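Local coordinates for protein prolyl-tRNA synthetase (Giardia lamblia ATCC 50803, PDB 3IAL) that probably joins proline to its cognate tRNA in an ATP-dependent reaction and is captured here with the prolyl-adenylate intermediate bound, at residues 198-211 against 219-231. Numbering follows the deposited sequence.
Sequences FSDELCFKGQKLRR and GADYSEVSDVVMP
Arg211 reaches back across the antiparallel hairpin of strands 207-211 and 222-229 to meet Asp227 end-on, NH1 bonding OD2 and NH2 bonding OD1, each at 3.0 Å. Both carboxylate oxygens are met on their syn sides, and the two flat groups are nearly coplanar, 24° apart. The arginine chain leaves with CG anti to the backbone N (chi1 177°) and then bends at chi2 and chi3, which carries the guanidinium over Val225 of the partner strand, toward Asp227. CG2 of that valine lies against one guanidinium face, 3.5 Å from NH2, while Leu209 CD1 comes to 3.6 Å from Asp227 OD2 on the same sheet face. Second partners fix this buried ion pair: Gln237 accepts from Arg211 NH2, and Arg487 forms a salt bridge with Asp227 OD2.

Paired backbone bonds link Gln207 with Asp227 and Leu209 with Val225; beyond them Arg211 N donates to Ser223 O at 2.8 Å. On the other face Arg210, also bent at chi2 and chi3, lays its guanidinium over the Tyr222 ring in an off-centre cation-pi contact, CZ 4.1 Å from the ring centroid and the planes 32° apart. A long salt bridge joins its NE to Glu224 OE2 at 3.8 Å, and Glu224 OE1 is bonded to Trp191. Toward the helix end, Ser226 OG sits at the edge of the Phe198 ring, 3.7 Å from CE2.

The hairpin belongs to the class II synthetase core. Strand 235-245 continues the sheet beyond 222-229, strand 485-489 of the C-terminal region pairs with 207-211, and helix 180-201 packs against Tyr222, Glu224 and Ser226, while helix 276-285 meets Phe204 and Val228.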
ATOM      1  N   PHE B 198     -10.191  -2.648 -15.405  1.00 28.57           N
ATOM      2  CA  PHE B 198     -11.079  -3.789 -15.652  1.00 27.25           C
ATOM      3  C   PHE B 198     -10.797  -4.439 -17.012  1.00 29.83           C
ATOM      4  O   PHE B 198     -10.668  -5.662 -17.109  1.00 29.94           O
ATOM      5  CB  PHE B 198     -12.544  -3.345 -15.643  1.00 28.90           C
ATOM      6  CG  PHE B 198     -13.108  -2.991 -14.275  1.00 30.22           C
ATOM      7  CD1 PHE B 198     -12.300  -2.594 -13.214  1.00 26.59           C
ATOM      8  CD2 PHE B 198     -14.490  -3.012 -14.084  1.00 30.76           C
ATOM      9  CE1 PHE B 198     -12.863  -2.245 -11.975  1.00 30.98           C
ATOM     10  CE2 PHE B 198     -15.055  -2.679 -12.854  1.00 30.87           C
ATOM     11  CZ  PHE B 198     -14.239  -2.289 -11.798  1.00 29.06           C
ATOM     12  N   SER B 199     -10.729  -3.615 -18.060  1.00 30.00           N
ATOM     13  CA  SER B 199     -10.678  -4.105 -19.447  1.00 30.76           C
ATOM     14  C   SER B 199      -9.266  -4.192 -20.040  1.00 30.14           C
ATOM     15  O   SER B 199      -8.854  -5.261 -20.482  1.00 30.63           O
ATOM     16  CB  SER B 199     -11.579  -3.251 -20.344  1.00 30.60           C
ATOM     17  OG  SER B 199     -12.944  -3.432 -19.987  1.00 30.93           O
ATOM     18  N   ASP B 200      -8.524  -3.089 -20.049  1.00 29.31           N
ATOM     19  CA  ASP B 200      -7.179  -3.097 -20.639  1.00 28.58           C
ATOM     20  C   ASP B 200      -6.249  -4.056 -19.895  1.00 29.21           C
ATOM     21  O   ASP B 200      -5.437  -4.743 -20.519  1.00 28.82           O
ATOM     22  CB  ASP B 200      -6.544  -1.701 -20.647  1.00 29.31           C
ATOM     23  CG  ASP B 200      -7.310  -0.693 -21.495  1.00 30.86           C
ATOM     24  OD1 ASP B 200      -8.275  -1.057 -22.199  1.00 39.01           O
ATOM     25  OD2 ASP B 200      -6.930   0.489 -21.459  1.00 39.11           O
ATOM     26  N   GLU B 201      -6.369  -4.103 -18.568  1.00 29.03           N
ATOM     27  CA  GLU B 201      -5.450  -4.892 -17.742  1.00 29.70           C
ATOM     28  C   GLU B 201      -6.022  -6.235 -17.262  1.00 27.67           C
ATOM     29  O   GLU B 201      -5.362  -7.265 -17.412  1.00 29.20           O
ATOM     30  CB  GLU B 201      -4.940  -4.050 -16.572  1.00 31.02           C
ATOM     31  CG  GLU B 201      -4.084  -2.847 -17.027  1.00 35.12           C
ATOM     32  CD  GLU B 201      -2.752  -3.254 -17.660  1.00 39.07           C
ATOM     33  OE1 GLU B 201      -2.037  -4.095 -17.085  1.00 41.44           O
ATOM     34  OE2 GLU B 201      -2.413  -2.717 -18.730  1.00 42.93           O
ATOM     35  N   LEU B 202      -7.239  -6.245 -16.721  1.00 25.30           N
ATOM     36  CA  LEU B 202      -7.834  -7.495 -16.220  1.00 26.42           C
ATOM     37  C   LEU B 202      -8.705  -8.210 -17.236  1.00 27.86           C
ATOM     38  O   LEU B 202      -9.278  -9.248 -16.926  1.00 28.77           O
ATOM     39  CB  LEU B 202      -8.619  -7.259 -14.926  1.00 24.63           C
ATOM     40  CG  LEU B 202      -7.767  -6.739 -13.773  1.00 26.51           C
ATOM     41  CD1 LEU B 202      -8.671  -6.418 -12.585  1.00 27.23           C
ATOM     42  CD2 LEU B 202      -6.657  -7.734 -13.401  1.00 23.54           C
ATOM     43  N   CYS B 203      -8.790  -7.664 -18.448  1.00 30.94           N
ATOM     44  CA  CYS B 203      -9.432  -8.342 -19.576  1.00 30.35           C
ATOM     45  C   CYS B 203     -10.878  -8.781 -19.367  1.00 29.54           C
ATOM     46  O   CYS B 203     -11.282  -9.816 -19.896  1.00 30.73           O
ATOM     47  CB  CYS B 203      -8.601  -9.561 -19.988  1.00 30.82           C
ATOM     48  SG  CYS B 203      -6.901  -9.174 -20.371  1.00 30.37           S
ATOM     49  N   PHE B 204     -11.661  -8.012 -18.613  1.00 29.32           N
ATOM     50  CA  PHE B 204     -13.107  -8.273 -18.506  1.00 27.24           C
ATOM     51  C   PHE B 204     -13.939  -6.993 -18.652  1.00 26.94           C
ATOM     52  O   PHE B 204     -13.402  -5.890 -18.705  1.00 30.10           O
ATOM     53  CB  PHE B 204     -13.455  -9.045 -17.219  1.00 28.26           C
ATOM     54  CG  PHE B 204     -13.383  -8.220 -15.958  1.00 26.41           C
ATOM     55  CD1 PHE B 204     -14.468  -7.460 -15.547  1.00 24.46           C
ATOM     56  CD2 PHE B 204     -12.231  -8.219 -15.175  1.00 27.63           C
ATOM     57  CE1 PHE B 204     -14.408  -6.700 -14.378  1.00 26.02           C
ATOM     58  CE2 PHE B 204     -12.162  -7.455 -14.005  1.00 27.43           C
ATOM     59  CZ  PHE B 204     -13.249  -6.701 -13.607  1.00 25.11           C
ATOM     60  N   LYS B 205     -15.250  -7.170 -18.732  1.00 27.23           N
ATOM     61  CA  LYS B 205     -16.185  -6.101 -19.038  1.00 29.19           C
ATOM     62  C   LYS B 205     -17.285  -6.068 -17.985  1.00 27.94           C
ATOM     63  O   LYS B 205     -17.648  -7.097 -17.425  1.00 26.01           O
ATOM     64  CB  LYS B 205     -16.809  -6.371 -20.416  1.00 31.97           C
ATOM     65  CG  LYS B 205     -17.570  -5.212 -20.994  1.00 38.37           C
ATOM     66  CD  LYS B 205     -18.152  -5.554 -22.340  1.00 39.23           C
ATOM     67  CE  LYS B 205     -19.146  -4.483 -22.787  1.00 44.03           C
ATOM     68  NZ  LYS B 205     -19.736  -4.801 -24.132  1.00 46.66           N
ATOM     69  N   GLY B 206     -17.820  -4.881 -17.734  1.00 27.02           N
ATOM     70  CA  GLY B 206     -18.972  -4.714 -16.865  1.00 27.59           C
ATOM     71  C   GLY B 206     -20.009  -3.855 -17.555  1.00 27.81           C
ATOM     72  O   GLY B 206     -19.678  -3.106 -18.469  1.00 27.73           O
ATOM     73  N   GLN B 207     -21.263  -3.959 -17.120  1.00 27.68           N
ATOM     74  CA  GLN B 207     -22.322  -3.089 -17.638  1.00 26.89           C
ATOM     75  C   GLN B 207     -22.343  -1.761 -16.888  1.00 28.24           C
ATOM     76  O   GLN B 207     -22.671  -1.717 -15.700  1.00 27.39           O
ATOM     77  CB  GLN B 207     -23.695  -3.758 -17.525  1.00 27.22           C
ATOM     78  CG  GLN B 207     -24.837  -2.918 -18.098  1.00 30.50           C
ATOM     79  CD  GLN B 207     -24.689  -2.655 -19.591  1.00 33.02           C
ATOM     80  OE1 GLN B 207     -24.555  -3.585 -20.384  1.00 36.00           O
ATOM     81  NE2 GLN B 207     -24.729  -1.386 -19.979  1.00 34.77           N
ATOM     82  N   LYS B 208     -21.994  -0.683 -17.589  1.00 27.59           N
ATOM     83  CA  LYS B 208     -22.077   0.665 -17.036  1.00 27.49           C
ATOM     84  C   LYS B 208     -23.534   1.101 -16.956  1.00 27.20           C
ATOM     85  O   LYS B 208     -24.222   1.118 -17.972  1.00 26.90           O
ATOM     86  CB  LYS B 208     -21.294   1.647 -17.906  1.00 30.44           C
ATOM     87  CG  LYS B 208     -21.599   3.117 -17.614  1.00 38.72           C
ATOM     88  CD  LYS B 208     -20.549   4.037 -18.227  1.00 42.07           C
ATOM     89  CE  LYS B 208     -20.827   5.494 -17.904  1.00 46.69           C
ATOM     90  NZ  LYS B 208     -19.706   6.357 -18.369  1.00 50.09           N
ATOM     91  N   LEU B 209     -23.993   1.456 -15.756  1.00 26.67           N
ATOM     92  CA  LEU B 209     -25.365   1.908 -15.551  1.00 26.65           C
ATOM     93  C   LEU B 209     -25.460   3.114 -14.640  1.00 25.11           C
ATOM     94  O   LEU B 209     -24.650   3.289 -13.736  1.00 26.63           O
ATOM     95  CB  LEU B 209     -26.201   0.799 -14.919  1.00 26.13           C
ATOM     96  CG  LEU B 209     -26.341  -0.513 -15.681  1.00 26.09           C
ATOM     97  CD1 LEU B 209     -26.966  -1.556 -14.769  1.00 22.93           C
ATOM     98  CD2 LEU B 209     -27.151  -0.323 -16.964  1.00 19.91           C
ATOM     99  N   ARG B 210     -26.479   3.929 -14.879  1.00 24.42           N
ATOM    100  CA  ARG B 210     -26.986   4.836 -13.879  1.00 24.69           C
ATOM    101  C   ARG B 210     -27.886   3.997 -12.955  1.00 26.32           C
ATOM    102  O   ARG B 210     -28.946   3.520 -13.371  1.00 23.00           O
ATOM    103  CB  ARG B 210     -27.782   5.971 -14.529  1.00 25.53           C
ATOM    104  CG  ARG B 210     -28.402   6.974 -13.542  1.00 26.61           C
ATOM    105  CD  ARG B 210     -27.362   7.879 -12.913  1.00 29.17           C
ATOM    106  NE  ARG B 210     -26.789   8.828 -13.871  1.00 35.33           N
ATOM    107  CZ  ARG B 210     -27.354   9.983 -14.244  1.00 38.46           C
ATOM    108  NH1 ARG B 210     -28.526  10.370 -13.751  1.00 39.48           N
ATOM    109  NH2 ARG B 210     -26.736  10.761 -15.127  1.00 38.31           N
ATOM    110  N   ARG B 211     -27.453   3.809 -11.709  1.00 26.44           N
ATOM    111  CA  ARG B 211     -28.228   3.034 -10.739  1.00 26.92           C
ATOM    112  C   ARG B 211     -29.605   3.668 -10.553  1.00 25.35           C
ATOM    113  O   ARG B 211     -29.730   4.891 -10.522  1.00 25.07           O
ATOM    114  CB  ARG B 211     -27.473   2.937  -9.405  1.00 28.36           C
ATOM    115  CG  ARG B 211     -28.199   2.206  -8.274  1.00 29.34           C
ATOM    116  CD  ARG B 211     -28.285   0.713  -8.518  1.00 30.62           C
ATOM    117  NE  ARG B 211     -27.014   0.006  -8.350  1.00 35.26           N
ATOM    118  CZ  ARG B 211     -26.585  -1.001  -9.125  1.00 40.72           C
ATOM    119  NH1 ARG B 211     -27.285  -1.408 -10.183  1.00 40.32           N
ATOM    120  NH2 ARG B 211     -25.423  -1.599  -8.863  1.00 38.22           N
ATOM    121  N   GLY B 219     -26.970   9.468   0.367  1.00 38.25           N
ATOM    122  CA  GLY B 219     -26.447  10.829   0.338  1.00 39.46           C
ATOM    123  C   GLY B 219     -26.165  11.352  -1.061  1.00 39.16           C
ATOM    124  O   GLY B 219     -26.137  12.564  -1.270  1.00 41.11           O
ATOM    125  N   ALA B 220     -25.957  10.447  -2.020  1.00 37.08           N
ATOM    126  CA  ALA B 220     -25.664  10.837  -3.399  1.00 35.61           C
ATOM    127  C   ALA B 220     -26.848  11.522  -4.076  1.00 34.97           C
ATOM    128  O   ALA B 220     -27.998  11.241  -3.753  1.00 34.99           O
ATOM    129  CB  ALA B 220     -25.243   9.622  -4.217  1.00 34.71           C
ATOM    130  N   ASP B 221     -26.544  12.420  -5.014  1.00 34.15           N
ATOM    131  CA  ASP B 221     -27.530  12.952  -5.957  1.00 33.65           C
ATOM    132  C   ASP B 221     -27.831  11.950  -7.078  1.00 31.48           C
ATOM    133  O   ASP B 221     -28.955  11.880  -7.556  1.00 32.00           O
ATOM    134  CB  ASP B 221     -27.032  14.258  -6.592  1.00 35.94           C
ATOM    135  CG  ASP B 221     -27.322  15.495  -5.740  1.00 41.06           C
ATOM    136  OD1 ASP B 221     -27.916  15.379  -4.635  1.00 42.18           O
ATOM    137  OD2 ASP B 221     -26.954  16.598  -6.206  1.00 39.97           O
ATOM    138  N   TYR B 222     -26.810  11.237  -7.546  1.00 27.68           N
ATOM    139  CA  TYR B 222     -27.016  10.068  -8.403  1.00 26.66           C
ATOM    140  C   TYR B 222     -25.786   9.176  -8.346  1.00 27.32           C
ATOM    141  O   TYR B 222     -24.709   9.608  -7.915  1.00 28.01           O
ATOM    142  CB  TYR B 222     -27.366  10.440  -9.854  1.00 25.53           C
ATOM    143  CG  TYR B 222     -26.297  11.220 -10.607  1.00 26.43           C
ATOM    144  CD1 TYR B 222     -26.257  12.610 -10.555  1.00 23.13           C
ATOM    145  CD2 TYR B 222     -25.347  10.569 -11.380  1.00 26.94           C
ATOM    146  CE1 TYR B 222     -25.293  13.324 -11.238  1.00 26.89           C
ATOM    147  CE2 TYR B 222     -24.377  11.282 -12.079  1.00 24.99           C
ATOM    148  CZ  TYR B 222     -24.355  12.659 -11.999  1.00 25.33           C
ATOM    149  OH  TYR B 222     -23.396  13.379 -12.675  1.00 28.24           O
ATOM    150  N   SER B 223     -25.972   7.926  -8.760  1.00 25.93           N
ATOM    151  CA  SER B 223     -24.947   6.899  -8.643  1.00 27.49           C
ATOM    152  C   SER B 223     -24.804   6.142  -9.951  1.00 27.04           C
ATOM    153  O   SER B 223     -25.801   5.754 -10.571  1.00 27.55           O
ATOM    154  CB  SER B 223     -25.297   5.930  -7.508  1.00 28.22           C
ATOM    155  OG  SER B 223     -25.062   6.528  -6.244  1.00 27.13           O
ATOM    156  N   GLU B 224     -23.556   5.978 -10.378  1.00 27.73           N
ATOM    157  CA  GLU B 224     -23.211   5.205 -11.554  1.00 28.00           C
ATOM    158  C   GLU B 224     -22.378   4.001 -11.129  1.00 27.55           C
ATOM    159  O   GLU B 224     -21.572   4.096 -10.198  1.00 26.47           O
ATOM    160  CB  GLU B 224     -22.429   6.065 -12.533  1.00 29.38           C
ATOM    161  CG  GLU B 224     -23.200   7.278 -13.002  1.00 33.20           C
ATOM    162  CD  GLU B 224     -22.425   8.126 -13.990  1.00 32.89           C
ATOM    163  OE1 GLU B 224     -21.236   7.842 -14.229  1.00 35.85           O
ATOM    164  OE2 GLU B 224     -23.011   9.090 -14.525  1.00 38.32           O
ATOM    165  N   VAL B 225     -22.581   2.878 -11.814  1.00 23.93           N
ATOM    166  CA  VAL B 225     -22.022   1.606 -11.398  1.00 24.30           C
ATOM    167  C   VAL B 225     -21.575   0.750 -12.575  1.00 26.41           C
ATOM    168  O   VAL B 225     -22.022   0.941 -13.711  1.00 27.21           O
ATOM    169  CB  VAL B 225     -23.054   0.784 -10.583  1.00 23.56           C
ATOM    170  CG1 VAL B 225     -23.455   1.537  -9.331  1.00 24.36           C
ATOM    171  CG2 VAL B 225     -24.293   0.424 -11.444  1.00 22.07           C
ATOM    172  N   SER B 226     -20.683  -0.186 -12.279  1.00 27.10           N
ATOM    173  CA  SER B 226     -20.326  -1.259 -13.186  1.00 26.36           C
ATOM    174  C   SER B 226     -20.845  -2.556 -12.579  1.00 27.66           C
ATOM    175  O   SER B 226     -20.315  -3.039 -11.571  1.00 28.48           O
ATOM    176  CB  SER B 226     -18.814  -1.326 -13.394  1.00 26.62           C
ATOM    177  OG  SER B 226     -18.488  -2.357 -14.321  1.00 27.51           O
ATOM    178  N   ASP B 227     -21.911  -3.089 -13.176  1.00 24.08           N
ATOM    179  CA  ASP B 227     -22.483  -4.369 -12.775  1.00 25.33           C
ATOM    180  C   ASP B 227     -21.904  -5.484 -13.646  1.00 24.40           C
ATOM    181  O   ASP B 227     -22.192  -5.553 -14.836  1.00 26.27           O
ATOM    182  CB  ASP B 227     -24.007  -4.345 -12.937  1.00 23.17           C
ATOM    183  CG  ASP B 227     -24.711  -3.709 -11.773  1.00 24.55           C
ATOM    184  OD1 ASP B 227     -24.092  -3.530 -10.700  1.00 24.08           O
ATOM    185  OD2 ASP B 227     -25.915  -3.411 -11.920  1.00 26.26           O
ATOM    186  N   VAL B 228     -21.099  -6.353 -13.048  1.00 24.08           N
ATOM    187  CA  VAL B 228     -20.359  -7.356 -13.805  1.00 24.70           C
ATOM    188  C   VAL B 228     -21.078  -8.701 -13.748  1.00 23.95           C
ATOM    189  O   VAL B 228     -21.346  -9.209 -12.676  1.00 24.23           O
ATOM    190  CB  VAL B 228     -18.940  -7.518 -13.256  1.00 25.00           C
ATOM    191  CG1 VAL B 228     -18.231  -8.700 -13.920  1.00 25.99           C
ATOM    192  CG2 VAL B 228     -18.144  -6.224 -13.451  1.00 26.72           C
ATOM    193  N   VAL B 229     -21.379  -9.276 -14.905  1.00 22.58           N
ATOM    194  CA  VAL B 229     -21.965 -10.608 -14.949  1.00 23.88           C
ATOM    195  C   VAL B 229     -20.944 -11.665 -14.503  1.00 24.52           C
ATOM    196  O   VAL B 229     -19.858 -11.778 -15.074  1.00 24.96           O
ATOM    197  CB  VAL B 229     -22.485 -10.969 -16.343  1.00 24.27           C
ATOM    198  CG1 VAL B 229     -23.089 -12.373 -16.319  1.00 22.89           C
ATOM    199  CG2 VAL B 229     -23.504  -9.937 -16.820  1.00 19.79           C
ATOM    200  N   MET B 230     -21.311 -12.422 -13.472  1.00 25.76           N
ATOM    201  CA  MET B 230     -20.483 -13.499 -12.941  1.00 25.14           C
ATOM    202  C   MET B 230     -20.914 -14.840 -13.545  1.00 25.85           C
ATOM    203  O   MET B 230     -22.019 -14.940 -14.093  1.00 25.35           O
ATOM    204  CB  MET B 230     -20.608 -13.528 -11.420  1.00 25.15           C
ATOM    205  CG  MET B 230     -20.061 -12.262 -10.758  1.00 27.78           C
ATOM    206  SD  MET B 230     -18.261 -12.240 -10.713  1.00 29.74           S
ATOM    207  CE  MET B 230     -17.961 -13.452  -9.438  1.00 24.74           C
ATOM    208  N   PRO B 231     -20.053 -15.873 -13.455  1.00 26.84           N
ATOM    209  CA  PRO B 231     -20.368 -17.165 -14.095  1.00 27.56           C
ATOM    210  C   PRO B 231     -21.657 -17.837 -13.622  1.00 25.76           C
ATOM    211  O   PRO B 231     -22.204 -18.643 -14.351  1.00 27.40           O
ATOM    212  CB  PRO B 231     -19.153 -18.042 -13.758  1.00 27.17           C
ATOM    213  CG  PRO B 231     -18.049 -17.084 -13.509  1.00 29.75           C
ATOM    214  CD  PRO B 231     -18.679 -15.853 -12.915  1.00 28.34           C
TER
HETATM  215  O   HOH W   1     -20.063  -8.289 -17.315  1.00 21.80           O
HETATM  216  O   HOH W   2     -18.071  -1.181 -16.631  1.00 37.08           O
HETATM  217  O   HOH W   3     -28.664   7.124  -9.342  1.00 24.06           O